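Side-chain contacts in fatty acid synthase 1, isoform A (PDB 6FN6), which probably carries out the de novo synthesis of long-chain saturated fatty acids from acetyl-CoA and malonyl-CoA, this chain being its dehydratase, enoylreductase and ketoreductase region: residues E877-F882 / V892-R897; N612-M617 / V657-L662; R359-D364 / P369-C374; L318-L323 / V337-S342; L474-A477 / E481-V484. All blocks are in the same frame, centred on the assembly; numbering follows the deposited sequence.

Contact 1: residues E877-F882 / V892-R897; sequences EQAFRF and VVIKVR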
# COMPACT_ATOMS: atom_id res chain seq x y z
N GLU A 877 -26.63 22.25 -19.18
CA GLU A 877 -25.51 22.93 -18.53
C GLU A 877 -25.75 23.00 -17.03
O GLU A 877 -24.92 22.56 -16.23
CB GLU A 877 -25.32 24.34 -19.11
CG GLU A 877 -24.21 25.14 -18.44
CD GLU A 877 -24.10 26.56 -18.98
OE1 GLU A 877 -24.63 26.82 -20.08
OE2 GLU A 877 -23.48 27.41 -18.30
N GLN A 878 -26.90 23.54 -16.65
CA GLN A 878 -27.24 23.72 -15.24
C GLN A 878 -27.29 22.37 -14.54
O GLN A 878 -26.93 22.25 -13.37
CB GLN A 878 -28.58 24.44 -15.10
CG GLN A 878 -28.60 25.84 -15.70
CD GLN A 878 -27.52 26.74 -15.13
OE1 GLN A 878 -27.32 26.79 -13.91
NE2 GLN A 878 -26.81 27.45 -16.00
N ALA A 879 -27.74 21.35 -15.27
CA ALA A 879 -27.80 19.99 -14.73
C ALA A 879 -26.42 19.51 -14.31
O ALA A 879 -26.24 18.99 -13.21
CB ALA A 879 -28.41 19.05 -15.75
N PHE A 880 -25.44 19.68 -15.19
CA PHE A 880 -24.07 19.27 -14.91
C PHE A 880 -23.44 20.09 -13.79
O PHE A 880 -22.86 19.53 -12.86
CB PHE A 880 -23.21 19.38 -16.17
CG PHE A 880 -23.22 18.15 -17.02
CD1 PHE A 880 -24.31 17.85 -17.82
CD2 PHE A 880 -22.14 17.29 -17.03
CE1 PHE A 880 -24.31 16.71 -18.61
CE2 PHE A 880 -22.14 16.15 -17.81
CZ PHE A 880 -23.23 15.86 -18.60
N ARG A 881 -23.54 21.41 -13.89
CA ARG A 881 -22.98 22.29 -12.87
C ARG A 881 -23.60 21.99 -11.50
O ARG A 881 -22.93 22.11 -10.47
CB ARG A 881 -23.20 23.76 -13.24
CG ARG A 881 -22.33 24.22 -14.40
CD ARG A 881 -22.43 25.72 -14.63
NE ARG A 881 -21.56 26.14 -15.73
CZ ARG A 881 -20.25 26.32 -15.62
NH1 ARG A 881 -19.63 26.10 -14.47
NH2 ARG A 881 -19.55 26.71 -16.68
N PHE A 882 -24.86 21.59 -11.51
CA PHE A 882 -25.58 21.30 -10.27
C PHE A 882 -25.03 20.05 -9.60
O PHE A 882 -24.92 20.00 -8.37
CB PHE A 882 -27.07 21.14 -10.54
CG PHE A 882 -27.88 20.85 -9.31
CD1 PHE A 882 -28.16 21.85 -8.39
CD2 PHE A 882 -28.37 19.57 -9.07
CE1 PHE A 882 -28.90 21.58 -7.26
CE2 PHE A 882 -29.12 19.30 -7.94
CZ PHE A 882 -29.38 20.31 -7.04
N VAL A 892 -29.36 12.84 -10.54
CA VAL A 892 -29.63 13.97 -11.42
C VAL A 892 -30.08 13.44 -12.78
O VAL A 892 -29.35 12.69 -13.42
CB VAL A 892 -28.38 14.87 -11.56
CG1 VAL A 892 -28.66 16.07 -12.46
CG2 VAL A 892 -27.89 15.32 -10.19
N VAL A 893 -31.27 13.84 -13.21
CA VAL A 893 -31.86 13.28 -14.43
C VAL A 893 -32.24 14.36 -15.44
O VAL A 893 -32.76 15.41 -15.09
CB VAL A 893 -33.09 12.41 -14.09
CG1 VAL A 893 -33.53 11.62 -15.32
CG2 VAL A 893 -32.79 11.48 -12.93
N ILE A 894 -31.98 14.07 -16.72
CA ILE A 894 -32.38 14.96 -17.80
C ILE A 894 -33.64 14.43 -18.47
O ILE A 894 -33.68 13.29 -18.94
CB ILE A 894 -31.25 15.15 -18.83
CG1 ILE A 894 -30.13 15.99 -18.22
CG2 ILE A 894 -31.78 15.83 -20.09
CD1 ILE A 894 -28.88 16.05 -19.06
N LYS A 895 -34.67 15.28 -18.52
CA LYS A 895 -35.95 14.93 -19.12
C LYS A 895 -35.92 15.18 -20.62
O LYS A 895 -36.22 16.29 -21.08
CB LYS A 895 -37.07 15.73 -18.46
CG LYS A 895 -38.46 15.51 -19.03
CD LYS A 895 -39.32 16.75 -18.87
CE LYS A 895 -39.59 17.06 -17.40
NZ LYS A 895 -40.38 18.31 -17.24
N VAL A 896 -35.56 14.16 -21.39
CA VAL A 896 -35.51 14.27 -22.84
C VAL A 896 -36.94 14.31 -23.39
O VAL A 896 -37.25 15.12 -24.26
CB VAL A 896 -34.71 13.12 -23.46
CG1 VAL A 896 -34.58 13.30 -24.96
CG2 VAL A 896 -33.33 13.01 -22.81
N ARG A 897 -37.79 13.43 -22.88
CA ARG A 897 -39.18 13.37 -23.28
C ARG A 897 -40.09 13.24 -22.06
O ARG A 897 -39.77 12.53 -21.11
CB ARG A 897 -39.42 12.19 -24.22
CG ARG A 897 -38.61 12.24 -25.50
CD ARG A 897 -38.81 10.96 -26.30
NE ARG A 897 -40.21 10.75 -26.65
CZ ARG A 897 -40.73 10.97 -27.86
NH1 ARG A 897 -39.98 11.42 -28.86
NH2 ARG A 897 -42.02 10.75 -28.06
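Ala879 on helix 876-885 faces Val892 and Ile894 on strand 891-895, and all three side chains leave their backbones toward the opposite segment. The helix runs almost antiparallel to the strand, the short axes passing 9.2 Å apart at 176°, so a single helical face looks down on alternate strand residues. Ala879 CB sits between two of them: it is 4.4 Å from Val892 CG1 and 4.3 Å from Ile894 CG1. The two branches of Val892 divide the work. CG1, anti to the backbone N (chi1 -179°), goes to the alanine, while CG2 reaches the Phe882 ring one turn further along the helix. There the methyl lies at the ring edge, near its plane, with Phe882 CD2 4.4 Å from Val892 CG2. Phe871 of strand 868-872, the first strand of this beta-alpha-beta unit in the enoylreductase part, also touches Ala879 and Val892. Phe880 starts out the other way and packs on helix 613-620. On the far side of the helix, Arg881 and Glu877 form a weak salt bridge. No hydrogen bond spans the two segments, so their attraction rests on largely buried hydrocarbon and dispersion, with the charged groups kept to the outer helical face.

Contact 2: residues N612-M617 / V657-L662; sequences NFRDVM and VPAKSL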
# COMPACT_ATOMS: atom_id res chain seq x y z
N ASN A 612 -24.09 10.74 -14.43
CA ASN A 612 -23.29 10.11 -13.39
C ASN A 612 -21.95 10.84 -13.30
O ASN A 612 -21.61 11.61 -14.19
CB ASN A 612 -23.09 8.63 -13.68
CG ASN A 612 -24.34 7.81 -13.41
OD1 ASN A 612 -24.60 7.41 -12.28
ND2 ASN A 612 -25.13 7.57 -14.46
N PHE A 613 -21.21 10.60 -12.22
CA PHE A 613 -19.95 11.31 -12.01
C PHE A 613 -19.00 11.10 -13.18
O PHE A 613 -18.22 12.00 -13.52
CB PHE A 613 -19.30 10.85 -10.70
CG PHE A 613 -19.90 11.47 -9.47
CD1 PHE A 613 -19.90 12.85 -9.31
CD2 PHE A 613 -20.46 10.69 -8.48
CE1 PHE A 613 -20.45 13.43 -8.18
CE2 PHE A 613 -21.01 11.26 -7.35
CZ PHE A 613 -21.01 12.64 -7.20
N ARG A 614 -19.06 9.93 -13.82
CA ARG A 614 -18.18 9.64 -14.94
C ARG A 614 -18.39 10.64 -16.07
O ARG A 614 -17.44 11.04 -16.74
CB ARG A 614 -18.40 8.21 -15.44
CG ARG A 614 -17.39 7.75 -16.49
CD ARG A 614 -17.76 6.38 -17.04
NE ARG A 614 -17.59 6.28 -18.49
CZ ARG A 614 -18.38 6.87 -19.38
NH1 ARG A 614 -19.38 7.64 -18.98
NH2 ARG A 614 -18.15 6.72 -20.68
N ASP A 615 -19.64 11.05 -16.27
CA ASP A 615 -19.96 12.05 -17.29
C ASP A 615 -19.36 13.40 -16.90
O ASP A 615 -18.81 14.11 -17.75
CB ASP A 615 -21.47 12.16 -17.48
CG ASP A 615 -22.09 10.89 -18.02
OD1 ASP A 615 -21.37 10.10 -18.66
OD2 ASP A 615 -23.30 10.68 -17.80
N VAL A 616 -19.47 13.75 -15.63
CA VAL A 616 -18.94 15.00 -15.13
C VAL A 616 -17.42 15.00 -15.24
O VAL A 616 -16.82 15.96 -15.72
CB VAL A 616 -19.37 15.26 -13.67
CG1 VAL A 616 -18.86 16.62 -13.19
CG2 VAL A 616 -20.88 15.18 -13.53
N MET A 617 -16.80 13.91 -14.80
CA MET A 617 -15.34 13.80 -14.80
C MET A 617 -14.80 13.90 -16.21
O MET A 617 -13.79 14.57 -16.45
CB MET A 617 -14.90 12.49 -14.15
CG MET A 617 -15.19 12.40 -12.65
SD MET A 617 -14.38 13.70 -11.70
CE MET A 617 -15.04 13.38 -10.06
N VAL A 657 -25.93 1.05 -20.04
CA VAL A 657 -25.05 0.96 -21.20
C VAL A 657 -23.68 1.56 -20.89
O VAL A 657 -23.55 2.34 -19.94
CB VAL A 657 -25.68 1.66 -22.41
CG1 VAL A 657 -26.82 0.83 -22.98
CG2 VAL A 657 -26.19 3.05 -22.01
N PRO A 658 -22.67 1.22 -21.69
CA PRO A 658 -21.33 1.79 -21.49
C PRO A 658 -21.27 3.27 -21.83
O PRO A 658 -20.50 4.02 -21.23
CB PRO A 658 -20.44 0.97 -22.43
CG PRO A 658 -21.36 0.44 -23.46
CD PRO A 658 -22.67 0.22 -22.78
N ALA A 659 -22.07 3.68 -22.81
CA ALA A 659 -22.12 5.08 -23.22
C ALA A 659 -23.32 5.33 -24.11
O ALA A 659 -24.06 4.40 -24.44
CB ALA A 659 -20.84 5.46 -23.93
N LYS A 660 -23.52 6.59 -24.48
CA LYS A 660 -24.42 6.99 -25.56
C LYS A 660 -25.90 7.00 -25.16
O LYS A 660 -26.77 6.97 -26.04
CB LYS A 660 -24.23 6.08 -26.77
CG LYS A 660 -22.79 6.02 -27.27
CD LYS A 660 -22.61 4.99 -28.38
CE LYS A 660 -21.21 5.06 -28.98
NZ LYS A 660 -20.91 6.38 -29.59
N SER A 661 -26.20 7.05 -23.87
CA SER A 661 -27.59 7.06 -23.42
C SER A 661 -28.14 8.48 -23.37
O SER A 661 -29.35 8.69 -23.33
CB SER A 661 -27.73 6.41 -22.04
OG SER A 661 -27.50 7.35 -21.01
N LEU A 662 -27.24 9.46 -23.39
CA LEU A 662 -27.65 10.85 -23.31
C LEU A 662 -27.94 11.34 -24.72
O LEU A 662 -27.29 12.24 -25.25
CB LEU A 662 -26.57 11.71 -22.64
CG LEU A 662 -26.97 13.14 -22.29
CD1 LEU A 662 -28.16 13.17 -21.33
CD2 LEU A 662 -25.79 13.88 -21.68
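Arg614, on the first turn of helix 613-620, reaches across to Pro658 and Ala659 in the loop between strands 652-656 and 665-669. Its CB already points toward that loop, and CG continues outward, anti to the backbone N (chi1 -172°). The chain stays extended to CD, then bends at chi3 (138°), which brings the guanidinium group alongside the loop. The end of the side chain makes the crossing: CZ of Arg614 is 4.0 Å from Pro658 O, and NH2 of Arg614 is 3.6 Å from the same oxygen. That carbonyl oxygen lies over one face of the guanidinium, so the approach is probably electrostatic; no hydrogen bond is made. Arg614 NH2 also passes 4.4 Å from Ala659 CB, at an oblique angle. Arg614 NH1 turns back to its own helix, where it forms a salt bridge with Asp615 OD1 at 3.2 Å; this would help fix the rotation of the group. The helix directly follows strand 601-611, and the loop joins two strands of the same mixed sheet, an arrangement consistent with the GroES-like substrate domain of the medium-chain dehydrogenase/reductase family, to which enoylreductases of this kind belong.

Contact 3: residues R359-D364 / P369-C374; sequences RVVSKD and PVEQNC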
# COMPACT_ATOMS: atom_id res chain seq x y z
N ARG A 359 -10.06 56.91 -34.40
CA ARG A 359 -9.73 58.23 -33.89
C ARG A 359 -10.93 59.16 -34.01
O ARG A 359 -11.94 58.80 -34.61
CB ARG A 359 -8.51 58.80 -34.62
CG ARG A 359 -8.66 58.91 -36.12
CD ARG A 359 -7.29 58.88 -36.79
NE ARG A 359 -7.36 59.36 -38.17
CZ ARG A 359 -7.31 60.64 -38.52
NH1 ARG A 359 -7.21 61.58 -37.60
NH2 ARG A 359 -7.38 60.97 -39.80
N VAL A 360 -10.82 60.35 -33.43
CA VAL A 360 -11.88 61.34 -33.48
C VAL A 360 -11.33 62.71 -33.86
O VAL A 360 -10.38 63.20 -33.24
CB VAL A 360 -12.64 61.41 -32.14
CG1 VAL A 360 -13.75 62.46 -32.19
CG2 VAL A 360 -13.21 60.05 -31.77
N VAL A 361 -11.91 63.32 -34.88
CA VAL A 361 -11.50 64.65 -35.33
C VAL A 361 -12.61 65.64 -35.00
O VAL A 361 -13.80 65.31 -35.08
CB VAL A 361 -11.17 64.65 -36.84
CG1 VAL A 361 -10.79 66.05 -37.30
CG2 VAL A 361 -10.05 63.66 -37.13
N SER A 362 -12.22 66.86 -34.65
CA SER A 362 -13.17 67.90 -34.26
C SER A 362 -13.26 69.00 -35.30
O SER A 362 -12.43 69.91 -35.33
CB SER A 362 -12.77 68.50 -32.91
OG SER A 362 -12.59 67.49 -31.93
N LYS A 363 -14.27 68.92 -36.16
CA LYS A 363 -14.48 69.93 -37.19
C LYS A 363 -15.96 70.06 -37.54
O LYS A 363 -16.70 69.07 -37.54
CB LYS A 363 -13.67 69.60 -38.44
CG LYS A 363 -12.19 69.92 -38.32
CD LYS A 363 -11.47 69.76 -39.65
CE LYS A 363 -9.98 70.07 -39.52
NZ LYS A 363 -9.73 71.49 -39.15
N ASP A 364 -16.37 71.28 -37.84
CA ASP A 364 -17.76 71.56 -38.20
C ASP A 364 -17.93 71.35 -39.70
O ASP A 364 -17.39 72.10 -40.51
CB ASP A 364 -18.13 73.00 -37.81
CG ASP A 364 -19.62 73.28 -37.96
OD1 ASP A 364 -20.38 72.33 -38.22
OD2 ASP A 364 -20.02 74.45 -37.81
N PRO A 369 -13.83 71.46 -44.93
CA PRO A 369 -13.55 70.03 -45.13
C PRO A 369 -13.17 69.29 -43.85
O PRO A 369 -12.36 69.80 -43.07
CB PRO A 369 -12.39 70.04 -46.12
CG PRO A 369 -11.69 71.31 -45.86
CD PRO A 369 -12.76 72.30 -45.50
N VAL A 370 -13.73 68.11 -43.65
CA VAL A 370 -13.48 67.35 -42.43
C VAL A 370 -12.06 66.77 -42.47
O VAL A 370 -11.38 66.73 -41.44
CB VAL A 370 -14.54 66.24 -42.25
CG1 VAL A 370 -15.92 66.85 -42.10
CG2 VAL A 370 -14.51 65.25 -43.41
N GLU A 371 -11.64 66.31 -43.64
CA GLU A 371 -10.30 65.74 -43.81
C GLU A 371 -9.93 65.68 -45.29
O GLU A 371 -10.80 65.77 -46.15
CB GLU A 371 -10.22 64.36 -43.17
CG GLU A 371 -8.80 63.83 -43.06
CD GLU A 371 -8.55 63.04 -41.80
OE1 GLU A 371 -9.53 62.60 -41.16
OE2 GLU A 371 -7.37 62.87 -41.43
N GLN A 372 -8.64 65.52 -45.58
CA GLN A 372 -8.16 65.52 -46.96
C GLN A 372 -7.86 64.11 -47.47
O GLN A 372 -7.35 63.26 -46.74
CB GLN A 372 -6.92 66.41 -47.09
CG GLN A 372 -5.79 66.09 -46.12
CD GLN A 372 -4.58 66.98 -46.34
OE1 GLN A 372 -4.71 68.14 -46.71
NE2 GLN A 372 -3.39 66.43 -46.11
N ASN A 373 -8.17 63.89 -48.74
CA ASN A 373 -7.87 62.63 -49.44
C ASN A 373 -8.35 61.38 -48.70
O ASN A 373 -7.54 60.54 -48.31
CB ASN A 373 -6.37 62.52 -49.69
CG ASN A 373 -5.85 63.63 -50.57
OD1 ASN A 373 -6.11 63.66 -51.77
ND2 ASN A 373 -5.09 64.55 -49.98
N CYS A 374 -9.66 61.26 -48.53
CA CYS A 374 -10.25 60.05 -47.98
C CYS A 374 -10.68 59.12 -49.11
O CYS A 374 -10.94 59.57 -50.22
CB CYS A 374 -11.45 60.39 -47.10
SG CYS A 374 -11.05 61.38 -45.65
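Arg359 and Glu371 meet from opposite directions and make the charged end of this contact. The donor Arg359 NH2 is 2.5 Å from Glu371 OE2, in a hydrogen-bonded salt bridge with an N-H...O angle of 139°. The acceptor lies in the guanidinium plane and is approached on its syn side, somewhat out of the carboxylate plane. Glu371 OE1 is 3.0 Å from the same Arg359 NH2, but the two flat groups stand 83° apart, which rules out a coplanar side-on pair. Arg359 CG sits between the backbone N and the carbonyl carbon (chi1 57°), and the chain then runs extended to NE, carrying the guanidinium to the acid. Both charges have second partners: Asp336 binds Arg359 NE, and Lys305 binds Glu371 OE2. With an alanine in place of Glu371, Arg359 NH2 and Lys305 would probably lose their shared anion, and the guanidinium could swing more freely. The inner part is apolar: Val361 crosses the glutamate at about a right angle, its CG2 4.2 Å from Glu371 OE1, and Val361 CG1 is likewise 4.2 Å from the carbonyl Val370 O of a buried residue. Solvent reaches the rim at both ends, through exposed Arg359 at one and, at the other, exposed Pro369 and partly exposed Lys363, whose CD lies 3.5 Å from Pro369 O and from Val370 O. Strand 359-362 forms one edge of its sheet, and the helix-free connection from it leads past strands 334-341 and 303-309 to strand 374-380. That strand order matches the class I methyltransferase fold, consistent with the pseudo-methyltransferase domain of animal fatty acid synthases.

Contact 4: residues L318-L323 / V337-S342; sequences LVANRL and VAVVTS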
# COMPACT_ATOMS: atom_id res chain seq x y z
N LEU A 318 -23.34 54.80 -34.20
CA LEU A 318 -22.39 55.04 -35.28
C LEU A 318 -21.78 53.71 -35.74
O LEU A 318 -21.65 52.78 -34.95
CB LEU A 318 -21.31 56.04 -34.86
CG LEU A 318 -20.58 55.80 -33.53
CD1 LEU A 318 -19.39 54.89 -33.71
CD2 LEU A 318 -20.17 57.13 -32.93
N VAL A 319 -21.41 53.64 -37.02
CA VAL A 319 -20.97 52.38 -37.62
C VAL A 319 -19.46 52.30 -37.78
O VAL A 319 -18.94 51.28 -38.25
CB VAL A 319 -21.66 52.16 -38.99
CG1 VAL A 319 -23.17 52.18 -38.84
CG2 VAL A 319 -21.20 53.21 -40.00
N ALA A 320 -18.75 53.37 -37.41
CA ALA A 320 -17.31 53.46 -37.61
C ALA A 320 -16.56 52.16 -37.29
O ALA A 320 -15.74 51.70 -38.08
CB ALA A 320 -16.75 54.60 -36.77
N ASN A 321 -16.86 51.58 -36.13
CA ASN A 321 -16.18 50.36 -35.70
C ASN A 321 -16.37 49.25 -36.73
O ASN A 321 -15.42 48.56 -37.10
CB ASN A 321 -16.70 49.90 -34.33
CG ASN A 321 -16.13 50.72 -33.19
OD1 ASN A 321 -15.20 51.51 -33.38
ND2 ASN A 321 -16.67 50.52 -32.00
N ARG A 322 -17.61 49.07 -37.18
CA ARG A 322 -17.93 48.03 -38.15
C ARG A 322 -17.16 48.24 -39.45
O ARG A 322 -16.67 47.29 -40.05
CB ARG A 322 -19.43 47.99 -38.42
CG ARG A 322 -19.87 46.89 -39.37
CD ARG A 322 -19.62 45.49 -38.80
NE ARG A 322 -20.40 45.25 -37.59
CZ ARG A 322 -20.25 44.18 -36.81
NH1 ARG A 322 -19.36 43.25 -37.11
NH2 ARG A 322 -21.00 44.05 -35.73
N LEU A 323 -17.07 49.49 -39.89
CA LEU A 323 -16.36 49.81 -41.12
C LEU A 323 -14.89 49.44 -41.00
O LEU A 323 -14.35 48.75 -41.86
CB LEU A 323 -16.51 51.29 -41.48
CG LEU A 323 -17.94 51.81 -41.67
CD1 LEU A 323 -17.91 53.27 -42.07
CD2 LEU A 323 -18.70 50.98 -42.71
N VAL A 337 -9.85 55.06 -39.96
CA VAL A 337 -11.24 55.49 -39.82
C VAL A 337 -11.34 56.46 -38.66
O VAL A 337 -10.74 56.26 -37.60
CB VAL A 337 -12.17 54.28 -39.61
CG1 VAL A 337 -13.62 54.74 -39.47
CG2 VAL A 337 -12.03 53.30 -40.76
N ALA A 338 -12.10 57.53 -38.87
CA ALA A 338 -12.30 58.55 -37.84
C ALA A 338 -13.77 58.91 -37.74
O ALA A 338 -14.54 58.72 -38.69
CB ALA A 338 -11.47 59.78 -38.14
N VAL A 339 -14.17 59.44 -36.59
CA VAL A 339 -15.53 59.94 -36.41
C VAL A 339 -15.47 61.45 -36.29
O VAL A 339 -14.82 61.99 -35.39
CB VAL A 339 -16.21 59.31 -35.18
CG1 VAL A 339 -17.65 59.81 -35.05
CG2 VAL A 339 -16.18 57.79 -35.28
N VAL A 340 -16.15 62.13 -37.20
CA VAL A 340 -16.16 63.58 -37.24
C VAL A 340 -17.38 64.10 -36.50
O VAL A 340 -18.49 63.62 -36.72
CB VAL A 340 -16.12 64.11 -38.68
CG1 VAL A 340 -15.89 65.61 -38.69
CG2 VAL A 340 -15.04 63.40 -39.48
N THR A 341 -17.17 65.08 -35.64
CA THR A 341 -18.26 65.65 -34.84
C THR A 341 -18.24 67.17 -34.91
O THR A 341 -17.19 67.79 -34.76
CB THR A 341 -18.18 65.20 -33.37
OG1 THR A 341 -19.27 65.77 -32.64
CG2 THR A 341 -16.86 65.63 -32.73
N SER A 342 -19.40 67.75 -35.15
CA SER A 342 -19.54 69.20 -35.21
C SER A 342 -20.09 69.75 -33.90
O SER A 342 -20.09 70.96 -33.68
CB SER A 342 -20.46 69.60 -36.37
OG SER A 342 -20.55 71.01 -36.49
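The backbones of Ala320 and Val337 come closest, their CA atoms 6.8 Å apart, where the first turn of helix 320-329 passes over strand 334-341. Ala320, Val337 and Val339 all direct their side chains toward the other segment, and the alanine methyl drops between the two valines. Ala320 CB is 3.6 Å from Val339 CG2 and 4.1 Å from Val337 CG1. Val337 and Val339 share one rotamer but offer different branches: Val337 turns CG1, anti to its own nitrogen (chi1 -180°), to the alanine, whereas Val339 uses the branch beside the backbone N. The remaining methyl of Val339 meets the residue leading into the helix, with Leu318 CD2 4.2 Å from Val339 CG1. Leu353 of helix 346-353 touches Leu318, Ala320 and Val339 together and so fills in beside them. Strand 303-309, helix 320-329 and strand 334-341 form a beta-alpha-beta unit, and Glu308 of its first strand supplies a directional bond at the helix start, accepting from Val319 N. With no hydrogen bond between the two segments themselves, the helix is seated on the sheet mainly by apolar packing, and the small alanine is consistent with the short CA separation.

Contact 5: residues L474-A477 / E481-V484; sequences LATA and EQYV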
# COMPACT_ATOMS: atom_id res chain seq x y z
N LEU A 474 -1.15 45.66 -71.02
CA LEU A 474 -0.94 46.28 -69.72
C LEU A 474 0.37 47.05 -69.67
O LEU A 474 0.43 48.16 -69.15
CB LEU A 474 -0.98 45.22 -68.61
CG LEU A 474 -2.30 45.12 -67.84
CD1 LEU A 474 -3.47 44.81 -68.77
CD2 LEU A 474 -2.20 44.09 -66.74
N ALA A 475 1.43 46.46 -70.21
CA ALA A 475 2.73 47.12 -70.26
C ALA A 475 2.66 48.36 -71.16
O ALA A 475 3.17 49.42 -70.81
CB ALA A 475 3.81 46.17 -70.75
N THR A 476 2.04 48.20 -72.32
CA THR A 476 1.87 49.29 -73.27
C THR A 476 0.94 50.36 -72.71
O THR A 476 1.12 51.55 -72.97
CB THR A 476 1.32 48.79 -74.61
OG1 THR A 476 2.13 47.71 -75.09
CG2 THR A 476 1.31 49.90 -75.65
N ALA A 477 -0.05 49.93 -71.94
CA ALA A 477 -1.04 50.84 -71.38
C ALA A 477 -0.38 51.96 -70.58
O ALA A 477 -0.73 53.13 -70.74
CB ALA A 477 -2.02 50.08 -70.50
N GLU A 481 -0.63 55.82 -71.80
CA GLU A 481 -1.60 56.57 -71.00
C GLU A 481 -3.03 56.16 -71.32
O GLU A 481 -3.89 57.02 -71.54
CB GLU A 481 -1.44 58.08 -71.26
CG GLU A 481 -0.04 58.63 -71.00
CD GLU A 481 0.20 59.96 -71.69
OE1 GLU A 481 0.22 59.99 -72.94
OE2 GLU A 481 0.36 60.98 -70.98
N GLN A 482 -3.28 54.86 -71.36
CA GLN A 482 -4.61 54.35 -71.70
C GLN A 482 -5.11 53.30 -70.71
O GLN A 482 -4.35 52.77 -69.90
CB GLN A 482 -4.59 53.74 -73.11
CG GLN A 482 -3.55 52.65 -73.31
CD GLN A 482 -3.53 52.12 -74.73
OE1 GLN A 482 -4.41 52.43 -75.53
NE2 GLN A 482 -2.52 51.32 -75.05
N TYR A 483 -6.41 53.04 -70.78
CA TYR A 483 -7.06 52.04 -69.93
C TYR A 483 -7.43 50.82 -70.77
O TYR A 483 -7.74 50.94 -71.95
CB TYR A 483 -8.31 52.63 -69.26
CG TYR A 483 -8.00 53.76 -68.29
CD1 TYR A 483 -7.88 55.07 -68.73
CD2 TYR A 483 -7.84 53.50 -66.93
CE1 TYR A 483 -7.60 56.10 -67.84
CE2 TYR A 483 -7.56 54.52 -66.04
CZ TYR A 483 -7.45 55.81 -66.50
OH TYR A 483 -7.17 56.82 -65.60
N VAL A 484 -7.36 49.64 -70.16
CA VAL A 484 -7.62 48.40 -70.88
C VAL A 484 -8.94 47.78 -70.44
O VAL A 484 -9.16 47.53 -69.25
CB VAL A 484 -6.47 47.40 -70.70
CG1 VAL A 484 -6.73 46.12 -71.48
CG2 VAL A 484 -5.15 48.03 -71.12
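Ala477 takes the centre of the contact, its carbonyl bound by Gln482 and its methyl covered by Val484. The backbone bond runs from Gln482 N to Ala477 O, 3.1 Å long and nearly straight at 169°. It belongs to a Schellman motif in which Glu481, with positive phi (55°), is the first residue to leave the helix. Ala477 CB is 3.6 Å from Gln482 O and 3.8 Å from Val484 CG2. The same valine methyl also receives Leu474, one turn earlier in the helix, with Leu474 CD1 4.3 Å from Val484 CG2. The Gln482 side chain then folds back over the end of the helix. Its CG lies between the backbone N and the carbonyl carbon (chi1 56°), which sets Gln482 CG 3.6 Å from Ala477 CA; the extended remainder carries Gln482 NE2 to within 4.1 Å of Thr476 CG2. Thr476 OG1 is hydrogen-bonded to Ala472 O, while CG2 faces the amide. A glycine replacing Gln482 would probably keep the backbone bond but lose the cover over Ala477 CA and the contact with the Thr476 methyl. In the next shell Leu511 touches Ala477 and Val457 touches Val484, while the strand backbone is hydrogen-bonded through Tyr483 to Val455 and through Val484 to Arg513. Helix 466-480 thus returns the chain from strand 454-457 to its parallel neighbour 483-489 within the pseudo-ketoreductase part, with strand 512-517 continuing the sheet beyond.

From the N terminus the five loops close in series, 4, 3, 5, 2 and then 1, and none nests in or crosses another. Contact 4 closes first, joining helix 320-329 to strand 334-341; contact 3 follows on the next strand of the same sheet. These two touch, Arg359 O lying 3.0 Å from Val339 N. Contact 5 ends a helix in the pseudo-ketoreductase part, its centre about 35 Å from that of contact 3. Contact 2 spans the longest loop, 40 residues. Contact 1 closes last yet packs against contact 2, with Ile894 CD1 3.7 Å from Leu662 CD1; both lie in the enoylreductase part, joining helices 613-620 and 876-885 with strand 891-895.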